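Local atomic coordinates of NAD(P)H dehydrogenase (quinone) (Mycobacterium tuberculosis, PDB entry 1XDI), a protein that probably uses NADH or NADPH to reduce quinones such as menadione, with one FAD bound to each subunit of a homotetramer. Residues K52-S57 and A88-L93; L45-P50 and T171-Y176; I81-I86 and D179-H184; V198-E203 and F357-I362. One frame throughout, in Å; residues are numbered along the deposited sequence.

Interaction 1 of 4, residues K52-S57 and A88-L93; sequences KTFIAS and ARVKTL. With FAD (flavin-adenine dinucleotide), chain C.
R89 holds CG trans to its backbone N (chi1 179°) and stays extended as far as NE, long enough to carry its guanidinium across to the C-terminal end of K52-S57. There S57 OG lies at the guanidinium edge, in its plane, and accepts from R89 NH1 at 2.9 Å with an N-H...O angle of 148°. The T53 methyl CG2 meets L93 CD1 at 3.7 Å, the two side chains reaching tip to tip, and also lies over one face of the R89 guanidinium. T53 OG1 is hydrogen-bonded within its own helix to V49 O. Beside this, V90 CG2 packs 3.9 Å from F54 N and stands at the edge of the F54 ring, near its plane. R89 gives its other terminal nitrogen, NH2, to M394 O of the second subunit, so one arginine links the helix pair to that subunit. On the far flank K52 bends at chi2 and chi3 and brings NZ to flavin N5 (3.1 Å), with a weaker bond to O4 at 3.3 Å. A salt bridge to E196 completes a lysine-glutamate pair beside the flavin, as in other flavoprotein disulfide reductases. The two segments belong to helices 48-64 and 83-107, whose axes here approach to 9.2 Å at 138°, nearer antiparallel than parallel. F54 and I55 continue from this pair onto helix 192-203, touching A200, while M394 and K393 of the second subunit close over T53 and L93.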
# COMPACT_ATOMS: atom_id res chain seq x y z
N LYS A 52 19.78 31.40 -2.60
CA LYS A 52 18.49 31.36 -1.92
C LYS A 52 18.48 32.38 -0.81
O LYS A 52 17.44 32.97 -0.54
CB LYS A 52 18.17 29.96 -1.36
CG LYS A 52 17.44 28.95 -2.33
CD LYS A 52 18.32 28.49 -3.47
CE LYS A 52 17.79 28.94 -4.82
NZ LYS A 52 18.77 28.70 -5.92
N THR A 53 19.62 32.61 -0.17
CA THR A 53 19.68 33.60 0.90
C THR A 53 19.49 34.96 0.23
O THR A 53 18.57 35.72 0.56
CB THR A 53 21.02 33.57 1.62
OG1 THR A 53 21.34 32.20 1.84
CG2 THR A 53 20.98 34.28 2.98
N PHE A 54 20.35 35.24 -0.73
CA PHE A 54 20.27 36.50 -1.50
C PHE A 54 18.83 36.77 -1.94
O PHE A 54 18.32 37.87 -1.74
CB PHE A 54 21.17 36.43 -2.75
CG PHE A 54 21.28 37.70 -3.47
CD1 PHE A 54 22.05 38.72 -2.97
CD2 PHE A 54 20.56 37.91 -4.65
CE1 PHE A 54 22.11 39.97 -3.64
CE2 PHE A 54 20.62 39.17 -5.33
CZ PHE A 54 21.39 40.20 -4.82
N ILE A 55 18.19 35.76 -2.53
CA ILE A 55 16.83 35.87 -3.04
C ILE A 55 15.80 36.10 -1.95
O ILE A 55 14.81 36.78 -2.18
CB ILE A 55 16.44 34.63 -3.89
CG1 ILE A 55 17.15 34.67 -5.25
CG2 ILE A 55 15.00 34.58 -4.09
CD1 ILE A 55 16.91 33.45 -6.13
N ALA A 56 16.05 35.55 -0.77
CA ALA A 56 15.13 35.71 0.36
C ALA A 56 15.13 37.13 0.88
O ALA A 56 14.11 37.64 1.33
CB ALA A 56 15.49 34.76 1.49
N SER A 57 16.31 37.75 0.85
CA SER A 57 16.48 39.13 1.29
C SER A 57 15.77 40.02 0.31
O SER A 57 15.10 40.94 0.70
CB SER A 57 17.95 39.55 1.33
OG SER A 57 18.63 38.86 2.35
N ALA A 88 26.71 40.55 3.43
CA ALA A 88 27.28 40.14 4.70
C ALA A 88 26.40 39.03 5.33
O ALA A 88 26.88 38.12 6.06
CB ALA A 88 27.38 41.32 5.61
N ARG A 89 25.10 39.11 5.03
CA ARG A 89 24.17 38.14 5.57
C ARG A 89 24.32 36.92 4.73
O ARG A 89 24.11 35.80 5.20
CB ARG A 89 22.75 38.60 5.49
CG ARG A 89 21.84 37.60 6.01
CD ARG A 89 20.43 37.81 5.48
NE ARG A 89 19.48 36.92 6.15
CZ ARG A 89 18.32 36.51 5.65
NH1 ARG A 89 17.92 36.91 4.43
NH2 ARG A 89 17.57 35.69 6.38
N VAL A 90 24.71 37.13 3.48
CA VAL A 90 24.88 35.99 2.62
C VAL A 90 26.07 35.18 3.06
O VAL A 90 25.96 33.96 3.16
CB VAL A 90 24.99 36.41 1.16
CG1 VAL A 90 25.54 35.27 0.26
CG2 VAL A 90 23.64 36.82 0.73
N LYS A 91 27.20 35.81 3.36
CA LYS A 91 28.34 35.00 3.74
C LYS A 91 28.07 34.45 5.11
O LYS A 91 28.15 33.25 5.34
CB LYS A 91 29.64 35.78 3.73
CG LYS A 91 29.77 36.67 2.58
CD LYS A 91 30.74 36.18 1.56
CE LYS A 91 30.70 37.09 0.26
NZ LYS A 91 30.92 38.61 0.49
N THR A 92 27.72 35.33 6.02
CA THR A 92 27.45 34.92 7.40
C THR A 92 26.55 33.67 7.62
O THR A 92 26.94 32.75 8.37
CB THR A 92 26.93 36.18 8.18
OG1 THR A 92 27.97 36.60 9.04
CG2 THR A 92 25.63 35.89 8.98
N LEU A 93 25.37 33.65 6.99
CA LEU A 93 24.42 32.52 7.06
C LEU A 93 25.07 31.25 6.47
O LEU A 93 24.95 30.14 6.99
CB LEU A 93 23.17 32.83 6.25
CG LEU A 93 22.04 31.81 6.32
CD1 LEU A 93 20.81 32.65 6.25
CD2 LEU A 93 22.07 30.71 5.26
PA FAD C . 29.43 20.10 -4.09
O1A FAD C . 29.75 20.94 -5.32
O2A FAD C . 28.35 20.64 -3.16
O5B FAD C . 30.75 19.96 -3.36
C5B FAD C . 31.74 18.95 -3.52
C4B FAD C . 32.82 19.51 -2.62
O4B FAD C . 33.94 18.67 -2.54
C3B FAD C . 33.43 20.97 -2.98
O3B FAD C . 32.82 22.05 -2.27
C2B FAD C . 34.86 20.87 -2.72
O2B FAD C . 35.40 21.51 -1.56
C1B FAD C . 35.16 19.40 -2.61
N9A FAD C . 36.08 18.84 -3.52
C8A FAD C . 36.27 18.94 -4.88
N7A FAD C . 37.29 18.25 -5.32
C5A FAD C . 37.79 17.64 -4.21
C6A FAD C . 38.87 16.78 -3.97
N6A FAD C . 39.67 16.35 -4.93
N1A FAD C . 39.10 16.36 -2.67
C2A FAD C . 38.31 16.76 -1.66
N3A FAD C . 37.23 17.62 -1.81
C4A FAD C . 37.09 17.99 -3.18
N1 FAD C . 20.40 22.36 -5.95
C2 FAD C . 19.22 22.23 -5.28
O2 FAD C . 18.80 21.12 -4.90
N3 FAD C . 18.47 23.36 -5.02
C4 FAD C . 18.81 24.64 -5.36
O4 FAD C . 18.05 25.56 -5.07
C4X FAD C . 19.96 24.76 -6.02
N5 FAD C . 20.33 26.09 -6.38
C5X FAD C . 21.57 26.22 -7.07
C6 FAD C . 22.03 27.50 -7.45
C7 FAD C . 23.25 27.70 -8.15
C7M FAD C . 23.71 29.13 -8.52
C8 FAD C . 24.01 26.54 -8.48
C8M FAD C . 25.33 26.63 -9.25
C9 FAD C . 23.61 25.29 -8.12
C9A FAD C . 22.43 25.08 -7.41
N10 FAD C . 21.94 23.76 -6.97
C10 FAD C . 20.76 23.61 -6.30
C1' FAD C . 22.78 22.66 -7.26
C2' FAD C . 23.44 22.03 -6.07
O2' FAD C . 24.18 23.06 -5.34
C3' FAD C . 24.38 20.92 -6.45
O3' FAD C . 23.63 19.87 -6.99
C4' FAD C . 25.13 20.29 -5.30
O4' FAD C . 25.94 21.42 -4.80
C5' FAD C . 26.14 19.28 -5.61
O5' FAD C . 26.63 18.75 -4.39
P FAD C . 27.85 17.77 -4.30
O1P FAD C . 27.91 17.41 -2.93
O2P FAD C . 27.82 16.67 -5.29
O3P FAD C . 28.99 18.72 -4.70

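Interaction 2 of 4, residues L45-P50 and T171-Y176; sequences LDDCVP and TWRQLY. With FAD (flavin-adenine dinucleotide), chain C.
D47 and R173 meet side-on, their flat groups only 17° apart: NE approaches OD1 at 2.8 Å and NH2 approaches OD2 at 3.2 Å, each oxygen using its syn lone pair. D47 OD1 also accepts from W172 NE1 at 3.0 Å, along a nearly straight bond (167°) that lies in the indole plane but reaches the carboxylate from above its own plane. This is the close-packed part. D47 CB rests 3.3 Å from flavin C8, and the W172 indole, its CG held between backbone N and carbonyl carbon (chi1 61°), lays one face against the flavin methyl C7M. Further along, P50 CB touches Y176 CE2 at 3.9 Å. The looser side is around the partly exposed D46, whose carboxylate stacks over the guanidinium of R173 with no N-H pointing at it; D46 CB is 3.7 Å from R173 NE. A water lies 3.0 Å from R173 O and near D46 O, linking the two backbones. C48 places SG 3.4 Å from flavin C4, where the family's flavin-facing redox cysteine sits; five residues earlier, at the usual position of its disulfide partner, this chain has A43. The donors W172 NE1 and R173, the latter gripping both oxygens, would probably keep the D47 carboxylate ionised and fix its rotation: a buried charge probably balanced by R173, consistent with a fixed seat for residues 171-176 at the dimethylbenzene end of the flavin.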
# COMPACT_ATOMS: atom_id res chain seq x y z
N LEU A 45 28.26 26.60 0.66
CA LEU A 45 29.18 27.74 0.73
C LEU A 45 29.22 28.67 -0.50
O LEU A 45 29.64 29.83 -0.42
CB LEU A 45 30.61 27.22 1.00
CG LEU A 45 30.89 26.70 2.41
CD1 LEU A 45 32.31 26.26 2.53
CD2 LEU A 45 30.57 27.76 3.43
N ASP A 46 28.74 28.17 -1.64
CA ASP A 46 28.88 28.92 -2.85
C ASP A 46 27.70 29.22 -3.72
O ASP A 46 27.40 30.38 -4.05
CB ASP A 46 29.92 28.20 -3.70
CG ASP A 46 31.32 28.48 -3.24
OD1 ASP A 46 31.59 29.68 -3.00
OD2 ASP A 46 32.14 27.54 -3.13
N ASP A 47 27.06 28.13 -4.14
CA ASP A 47 25.96 28.22 -5.04
C ASP A 47 24.55 28.26 -4.43
O ASP A 47 23.88 29.32 -4.35
CB ASP A 47 26.06 27.05 -6.01
CG ASP A 47 27.49 26.70 -6.38
OD1 ASP A 47 28.29 27.60 -6.74
OD2 ASP A 47 27.82 25.50 -6.35
N CYS A 48 24.09 27.09 -4.02
CA CYS A 48 22.75 26.93 -3.49
C CYS A 48 22.33 27.77 -2.27
O CYS A 48 21.58 28.75 -2.41
CB CYS A 48 22.47 25.45 -3.24
SG CYS A 48 20.83 25.25 -2.65
N VAL A 49 22.76 27.38 -1.08
CA VAL A 49 22.40 28.15 0.11
C VAL A 49 22.49 29.70 -0.08
O VAL A 49 21.53 30.41 0.26
CB VAL A 49 23.23 27.69 1.36
CG1 VAL A 49 23.17 28.75 2.43
CG2 VAL A 49 22.69 26.36 1.85
N PRO A 50 23.62 30.24 -0.62
CA PRO A 50 23.77 31.70 -0.84
C PRO A 50 22.73 32.34 -1.81
O PRO A 50 22.03 33.29 -1.41
CB PRO A 50 25.19 31.83 -1.36
CG PRO A 50 25.91 30.76 -0.68
CD PRO A 50 24.93 29.58 -0.76
N THR A 171 30.92 35.55 -12.22
CA THR A 171 30.30 34.21 -12.24
C THR A 171 29.28 34.37 -11.10
O THR A 171 29.37 35.30 -10.32
CB THR A 171 31.23 33.09 -11.78
OG1 THR A 171 31.59 33.34 -10.42
CG2 THR A 171 32.47 33.01 -12.61
N TRP A 172 28.33 33.50 -10.94
CA TRP A 172 27.42 33.69 -9.82
C TRP A 172 28.10 33.64 -8.43
O TRP A 172 27.62 34.28 -7.46
CB TRP A 172 26.29 32.67 -9.90
CG TRP A 172 26.76 31.31 -9.82
CD1 TRP A 172 27.06 30.62 -8.69
CD2 TRP A 172 27.02 30.43 -10.90
NE1 TRP A 172 27.48 29.35 -9.00
CE2 TRP A 172 27.47 29.21 -10.36
CE3 TRP A 172 26.93 30.55 -12.28
CZ2 TRP A 172 27.82 28.12 -11.16
CZ3 TRP A 172 27.28 29.45 -13.07
CH2 TRP A 172 27.72 28.25 -12.51
N ARG A 173 29.22 32.91 -8.30
CA ARG A 173 29.91 32.85 -7.02
C ARG A 173 30.42 34.22 -6.58
O ARG A 173 30.43 34.54 -5.38
CB ARG A 173 31.05 31.85 -7.04
CG ARG A 173 30.56 30.42 -7.04
CD ARG A 173 31.62 29.37 -7.24
NE ARG A 173 30.95 28.09 -7.28
CZ ARG A 173 31.60 26.94 -7.27
NH1 ARG A 173 32.91 26.96 -7.24
NH2 ARG A 173 30.93 25.79 -7.21
N GLN A 174 30.79 35.04 -7.56
CA GLN A 174 31.29 36.39 -7.30
C GLN A 174 30.31 37.55 -7.05
O GLN A 174 30.71 38.57 -6.55
CB GLN A 174 32.22 36.76 -8.43
CG GLN A 174 33.26 35.69 -8.60
CD GLN A 174 34.11 35.92 -9.81
OE1 GLN A 174 33.61 36.19 -10.90
NE2 GLN A 174 35.41 35.83 -9.64
N LEU A 175 29.04 37.42 -7.37
CA LEU A 175 28.09 38.50 -7.15
C LEU A 175 28.09 39.23 -5.76
O LEU A 175 27.81 40.43 -5.68
CB LEU A 175 26.67 37.96 -7.41
CG LEU A 175 26.43 37.54 -8.84
CD1 LEU A 175 25.30 36.58 -8.96
CD2 LEU A 175 26.16 38.80 -9.64
N TYR A 176 28.37 38.52 -4.68
CA TYR A 176 28.29 39.10 -3.34
C TYR A 176 29.52 39.85 -2.93
O TYR A 176 29.68 40.22 -1.77
CB TYR A 176 27.99 38.00 -2.34
CG TYR A 176 27.00 37.02 -2.91
CD1 TYR A 176 25.69 37.40 -3.23
CD2 TYR A 176 27.36 35.71 -3.11
CE1 TYR A 176 24.80 36.47 -3.74
CE2 TYR A 176 26.48 34.78 -3.62
CZ TYR A 176 25.22 35.15 -3.93
OH TYR A 176 24.41 34.20 -4.50
PA FAD C . 29.43 20.10 -4.09
O1A FAD C . 29.75 20.94 -5.32
O2A FAD C . 28.35 20.64 -3.16
O5B FAD C . 30.75 19.96 -3.36
C5B FAD C . 31.74 18.95 -3.52
C4B FAD C . 32.82 19.51 -2.62
O4B FAD C . 33.94 18.67 -2.54
C3B FAD C . 33.43 20.97 -2.98
O3B FAD C . 32.82 22.05 -2.27
C2B FAD C . 34.86 20.87 -2.72
O2B FAD C . 35.40 21.51 -1.56
C1B FAD C . 35.16 19.40 -2.61
N9A FAD C . 36.08 18.84 -3.52
C8A FAD C . 36.27 18.94 -4.88
N7A FAD C . 37.29 18.25 -5.32
C5A FAD C . 37.79 17.64 -4.21
C6A FAD C . 38.87 16.78 -3.97
N6A FAD C . 39.67 16.35 -4.93
N1A FAD C . 39.10 16.36 -2.67
C2A FAD C . 38.31 16.76 -1.66
N3A FAD C . 37.23 17.62 -1.81
C4A FAD C . 37.09 17.99 -3.18
N1 FAD C . 20.40 22.36 -5.95
C2 FAD C . 19.22 22.23 -5.28
O2 FAD C . 18.80 21.12 -4.90
N3 FAD C . 18.47 23.36 -5.02
C4 FAD C . 18.81 24.64 -5.36
O4 FAD C . 18.05 25.56 -5.07
C4X FAD C . 19.96 24.76 -6.02
N5 FAD C . 20.33 26.09 -6.38
C5X FAD C . 21.57 26.22 -7.07
C6 FAD C . 22.03 27.50 -7.45
C7 FAD C . 23.25 27.70 -8.15
C7M FAD C . 23.71 29.13 -8.52
C8 FAD C . 24.01 26.54 -8.48
C8M FAD C . 25.33 26.63 -9.25
C9 FAD C . 23.61 25.29 -8.12
C9A FAD C . 22.43 25.08 -7.41
N10 FAD C . 21.94 23.76 -6.97
C10 FAD C . 20.76 23.61 -6.30
C1' FAD C . 22.78 22.66 -7.26
C2' FAD C . 23.44 22.03 -6.07
O2' FAD C . 24.18 23.06 -5.34
C3' FAD C . 24.38 20.92 -6.45
O3' FAD C . 23.63 19.87 -6.99
C4' FAD C . 25.13 20.29 -5.30
O4' FAD C . 25.94 21.42 -4.80
C5' FAD C . 26.14 19.28 -5.61
O5' FAD C . 26.63 18.75 -4.39
P FAD C . 27.85 17.77 -4.30
O1P FAD C . 27.91 17.41 -2.93
O2P FAD C . 27.82 16.67 -5.29
O3P FAD C . 28.99 18.72 -4.70
O HOH W 1 29.73 32.50 -3.27

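Interaction 3 of 4, residues I81-I86 and D179-H184; sequences ISLPQI and DALPDH
L83 and A180 are neighbours, their CA atoms 5.9 Å apart, and those of P84 and D179 are at 5.4 Å, where the two touching backbones run 146° from one another. No hydrogen bond joins them; the contact is apolar around the leucines. The L83 and L181 side chains cross at a slant, L83 CG meeting L181 CD2 at 3.3 Å, while L83 CD1 leans on the backbone at A180 N, 4.1 Å away. L181 has CG beside its backbone N (chi1 -65°), which swings the isobutyl group round to L83: its CB points alongside the contact, and the end of the side chain comes nearer. I81 CG2 adds a looser touch on L181 CD1 at 4.4 Å. S82 stands at the N-cap position of helix 83-107, so this is where that helix starts in the FAD-binding part of the chain; the capping bond to Q85 N is weak and doubtful. D179-H184 lies in the loop between strands 169-171 and 185-188 of the second parallel, Rossmann-type sheet; strand 185-188 leads into what looks like a GxGxxG turn. L181 also touches L204 and V206, and L83 touches F54 of helix 48-64. P84 and D179, both exposed, cross at about a right angle, with D179 OD1 3.7 Å from P84 CG. I81 also packs on F72 and I86 on L70, both of the second subunit.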
# COMPACT_ATOMS: atom_id res chain seq x y z
N ILE A 81 18.54 50.82 0.28
CA ILE A 81 18.76 49.38 0.15
C ILE A 81 20.24 49.26 0.39
O ILE A 81 21.01 49.89 -0.31
CB ILE A 81 18.47 48.91 -1.26
CG1 ILE A 81 16.99 48.61 -1.42
CG2 ILE A 81 19.29 47.70 -1.58
CD1 ILE A 81 16.56 48.39 -2.89
N SER A 82 20.66 48.48 1.36
CA SER A 82 22.09 48.34 1.65
C SER A 82 22.77 47.07 1.18
O SER A 82 23.03 46.19 1.99
CB SER A 82 22.33 48.43 3.14
OG SER A 82 23.65 48.03 3.38
N LEU A 83 23.08 46.97 -0.09
CA LEU A 83 23.69 45.75 -0.62
C LEU A 83 24.79 45.10 0.25
O LEU A 83 24.78 43.90 0.45
CB LEU A 83 24.22 46.00 -2.06
CG LEU A 83 23.93 45.01 -3.20
CD1 LEU A 83 25.23 44.46 -3.56
CD2 LEU A 83 22.96 43.88 -2.84
N PRO A 84 25.71 45.90 0.82
CA PRO A 84 26.74 45.27 1.63
C PRO A 84 26.22 44.48 2.82
O PRO A 84 26.80 43.43 3.15
CB PRO A 84 27.60 46.44 2.06
CG PRO A 84 27.46 47.38 0.97
CD PRO A 84 25.97 47.33 0.71
N GLN A 85 25.18 44.95 3.49
CA GLN A 85 24.71 44.13 4.60
C GLN A 85 23.95 42.88 4.09
O GLN A 85 23.96 41.83 4.77
CB GLN A 85 23.93 44.92 5.67
CG GLN A 85 23.08 46.02 5.18
CD GLN A 85 22.57 46.91 6.34
OE1 GLN A 85 21.70 46.50 7.11
NE2 GLN A 85 23.11 48.13 6.44
N ILE A 86 23.33 42.96 2.91
CA ILE A 86 22.66 41.78 2.36
C ILE A 86 23.76 40.73 2.13
O ILE A 86 23.65 39.57 2.59
CB ILE A 86 21.96 42.08 1.01
CG1 ILE A 86 20.67 42.83 1.23
CG2 ILE A 86 21.67 40.79 0.25
CD1 ILE A 86 20.21 43.50 -0.04
N ASP A 179 29.85 46.06 -3.90
CA ASP A 179 29.38 46.91 -2.80
C ASP A 179 28.26 47.84 -3.22
O ASP A 179 27.89 48.75 -2.47
CB ASP A 179 30.51 47.72 -2.21
CG ASP A 179 31.36 46.90 -1.26
OD1 ASP A 179 30.80 46.36 -0.24
OD2 ASP A 179 32.59 46.78 -1.54
N ALA A 180 27.73 47.62 -4.42
CA ALA A 180 26.64 48.44 -4.92
C ALA A 180 25.84 47.76 -6.01
O ALA A 180 26.39 46.99 -6.79
CB ALA A 180 27.18 49.74 -5.43
N LEU A 181 24.55 48.03 -6.08
CA LEU A 181 23.75 47.42 -7.14
C LEU A 181 24.20 47.85 -8.54
O LEU A 181 24.51 48.99 -8.78
CB LEU A 181 22.28 47.78 -6.97
CG LEU A 181 21.58 47.25 -5.74
CD1 LEU A 181 20.11 47.56 -5.88
CD2 LEU A 181 21.77 45.75 -5.58
N PRO A 182 24.26 46.94 -9.47
CA PRO A 182 24.68 47.33 -10.80
C PRO A 182 23.73 48.34 -11.42
O PRO A 182 22.56 48.35 -11.11
CB PRO A 182 24.64 46.00 -11.55
CG PRO A 182 25.14 45.04 -10.48
CD PRO A 182 24.26 45.47 -9.33
N ASP A 183 24.23 49.17 -12.31
CA ASP A 183 23.39 50.14 -13.01
C ASP A 183 22.58 49.47 -14.09
O ASP A 183 21.41 49.74 -14.24
CB ASP A 183 24.24 51.23 -13.62
CG ASP A 183 24.50 52.33 -12.63
OD1 ASP A 183 24.97 52.04 -11.51
OD2 ASP A 183 24.21 53.50 -12.97
N HIS A 184 23.23 48.58 -14.85
CA HIS A 184 22.61 47.80 -15.92
C HIS A 184 23.24 46.42 -15.93
O HIS A 184 24.34 46.27 -16.43
CB HIS A 184 22.88 48.40 -17.28
CG HIS A 184 22.13 47.74 -18.39
ND1 HIS A 184 22.51 47.81 -19.71
CD2 HIS A 184 21.00 46.99 -18.37
CE1 HIS A 184 21.66 47.14 -20.46
NE2 HIS A 184 20.73 46.63 -19.67

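Interaction 4 of 4, residues V198-E203 and F357-I362; sequences VDAYTE and FTRPEI
R359 starts from CB 4.2 Å from D199 OD2 and leaves the backbone toward helix 192-203; the bends at chi2 and chi3 lay its guanidinium along D199 and E203. R359 NE passes 3.8 Å from D199 OD1. R359 CZ then comes 3.7 Å from E203 CG, a methylene that lies over one face of the guanidinium, offset toward the rim. R359 NH1, less surely placed, lies 3.6 Å from the same E203 CG. R359 NH2 forms a salt bridge to D199 OD1 at 3.1 Å while the guanidinium edge at NH2 lies 3.2 Å from A200 CA. R359 N donates to the other carboxylate oxygen, D199 OD2, at 2.7 Å, from the syn side but 34° out of the carboxylate plane. D199 thus clasps both the main chain and the side-chain end of R359, and R236 is a second cationic partner for OD1. The contact spans two parts of the fold: helix 192-203, which follows the GxGxxG-like turn of the Rossmann-type nucleotide-binding sheet, and the turn joining antiparallel strands 353-356 and 361-366 of the dimerisation domain. T358 braces this turn by giving OG1 to P360 O, across the cis peptide that precedes P360, and its CG2 lies 3.1 Å from D199 OD2. The E203 carboxylate goes to T62 and R236. F357 touches FAD and gives its backbone N to E196 of helix 192-203.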
# COMPACT_ATOMS: atom_id res chain seq x y z
N VAL A 198 18.05 36.92 -12.43
CA VAL A 198 17.42 37.98 -13.16
C VAL A 198 16.24 38.40 -12.27
O VAL A 198 16.02 39.60 -12.01
CB VAL A 198 16.90 37.46 -14.50
CG1 VAL A 198 15.76 38.38 -15.05
CG2 VAL A 198 18.05 37.30 -15.47
N ASP A 199 15.47 37.42 -11.79
CA ASP A 199 14.33 37.73 -10.96
C ASP A 199 14.77 38.47 -9.70
O ASP A 199 14.23 39.51 -9.35
CB ASP A 199 13.62 36.44 -10.63
CG ASP A 199 12.30 36.65 -9.89
OD1 ASP A 199 12.15 37.58 -9.06
OD2 ASP A 199 11.40 35.80 -10.09
N ALA A 200 15.75 37.92 -8.99
CA ALA A 200 16.23 38.59 -7.76
C ALA A 200 16.69 40.05 -8.01
O ALA A 200 16.25 40.96 -7.32
CB ALA A 200 17.39 37.75 -7.12
N TYR A 201 17.57 40.28 -8.98
CA TYR A 201 18.02 41.64 -9.26
C TYR A 201 16.89 42.61 -9.76
O TYR A 201 16.89 43.77 -9.40
CB TYR A 201 19.25 41.59 -10.20
CG TYR A 201 20.55 41.21 -9.45
CD1 TYR A 201 21.12 42.10 -8.53
CD2 TYR A 201 21.22 39.97 -9.64
CE1 TYR A 201 22.32 41.78 -7.83
CE2 TYR A 201 22.44 39.62 -8.91
CZ TYR A 201 22.99 40.56 -8.01
OH TYR A 201 24.24 40.39 -7.36
N THR A 202 15.93 42.12 -10.52
CA THR A 202 14.80 42.94 -11.00
C THR A 202 14.01 43.41 -9.76
O THR A 202 13.40 44.46 -9.75
CB THR A 202 13.86 42.06 -11.92
OG1 THR A 202 14.52 41.80 -13.17
CG2 THR A 202 12.45 42.72 -12.12
N GLU A 203 14.01 42.61 -8.72
CA GLU A 203 13.27 42.94 -7.51
C GLU A 203 14.02 43.96 -6.68
O GLU A 203 13.40 44.75 -5.96
CB GLU A 203 12.99 41.68 -6.71
CG GLU A 203 11.87 40.85 -7.28
CD GLU A 203 10.58 41.65 -7.30
OE1 GLU A 203 10.16 42.09 -6.22
OE2 GLU A 203 10.00 41.83 -8.40
N PHE A 357 13.73 28.78 -8.03
CA PHE A 357 13.38 29.81 -7.04
C PHE A 357 13.13 31.28 -7.50
O PHE A 357 13.87 32.20 -7.12
CB PHE A 357 14.38 29.76 -5.89
CG PHE A 357 14.17 28.60 -4.96
CD1 PHE A 357 13.25 28.69 -3.93
CD2 PHE A 357 14.90 27.40 -5.11
CE1 PHE A 357 13.07 27.61 -3.06
CE2 PHE A 357 14.71 26.32 -4.24
CZ PHE A 357 13.79 26.43 -3.22
N THR A 358 12.07 31.48 -8.30
CA THR A 358 11.66 32.80 -8.82
C THR A 358 10.56 33.32 -7.92
O THR A 358 10.32 32.76 -6.85
CB THR A 358 11.05 32.65 -10.20
OG1 THR A 358 10.67 31.29 -10.36
CG2 THR A 358 12.03 33.00 -11.29
N ARG A 359 9.92 34.42 -8.31
CA ARG A 359 8.75 34.85 -7.53
C ARG A 359 7.70 35.02 -8.62
O ARG A 359 7.82 35.86 -9.52
CB ARG A 359 8.98 36.14 -6.72
CG ARG A 359 9.27 35.84 -5.20
CD ARG A 359 10.41 36.71 -4.52
NE ARG A 359 11.56 36.80 -5.43
CZ ARG A 359 12.49 37.75 -5.38
NH1 ARG A 359 12.39 38.69 -4.45
NH2 ARG A 359 13.48 37.77 -6.29
N PRO A 360 6.72 34.09 -8.63
CA PRO A 360 6.56 32.94 -7.73
C PRO A 360 7.49 31.77 -8.00
O PRO A 360 8.18 31.72 -9.02
CB PRO A 360 5.13 32.52 -7.98
CG PRO A 360 4.92 32.90 -9.45
CD PRO A 360 5.51 34.27 -9.46
N GLU A 361 7.47 30.81 -7.07
CA GLU A 361 8.24 29.59 -7.15
C GLU A 361 7.52 28.62 -8.12
O GLU A 361 6.31 28.69 -8.35
CB GLU A 361 8.35 28.95 -5.76
CG GLU A 361 9.40 29.57 -4.80
CD GLU A 361 9.47 28.88 -3.41
OE1 GLU A 361 9.01 27.72 -3.26
OE2 GLU A 361 10.02 29.50 -2.45
N ILE A 362 8.29 27.71 -8.69
CA ILE A 362 7.76 26.70 -9.55
C ILE A 362 8.41 25.37 -9.16
O ILE A 362 9.62 25.27 -9.12
CB ILE A 362 8.11 26.99 -10.98
CG1 ILE A 362 7.83 28.46 -11.24
CG2 ILE A 362 7.31 26.06 -11.91
CD1 ILE A 362 7.83 28.81 -12.69

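How the interactions relate
Interactions 1, 2 and 4 are buried, whereas interaction 3 lies at the surface. Helix 48-64 serves interactions 1 and 2, which both touch FAD and are joined by a probable hydrogen bond from K91 NZ to Y176 O; helix 83-107 serves 1 and 3. F54 is a common neighbour, packing on Y176 of interaction 2, on L83 and I86 of interaction 3 and on Y201 of interaction 4. Carboxylate-guanidinium pairs mark interactions 2 and 4, beside the flavin and between domains, while interaction 1 mixes methyl packing with an arginine-serine bond across the helices and a lysine on the flavin. Interaction 3, about 17 Å from interaction 4 between centres, relies on leucines and a proline.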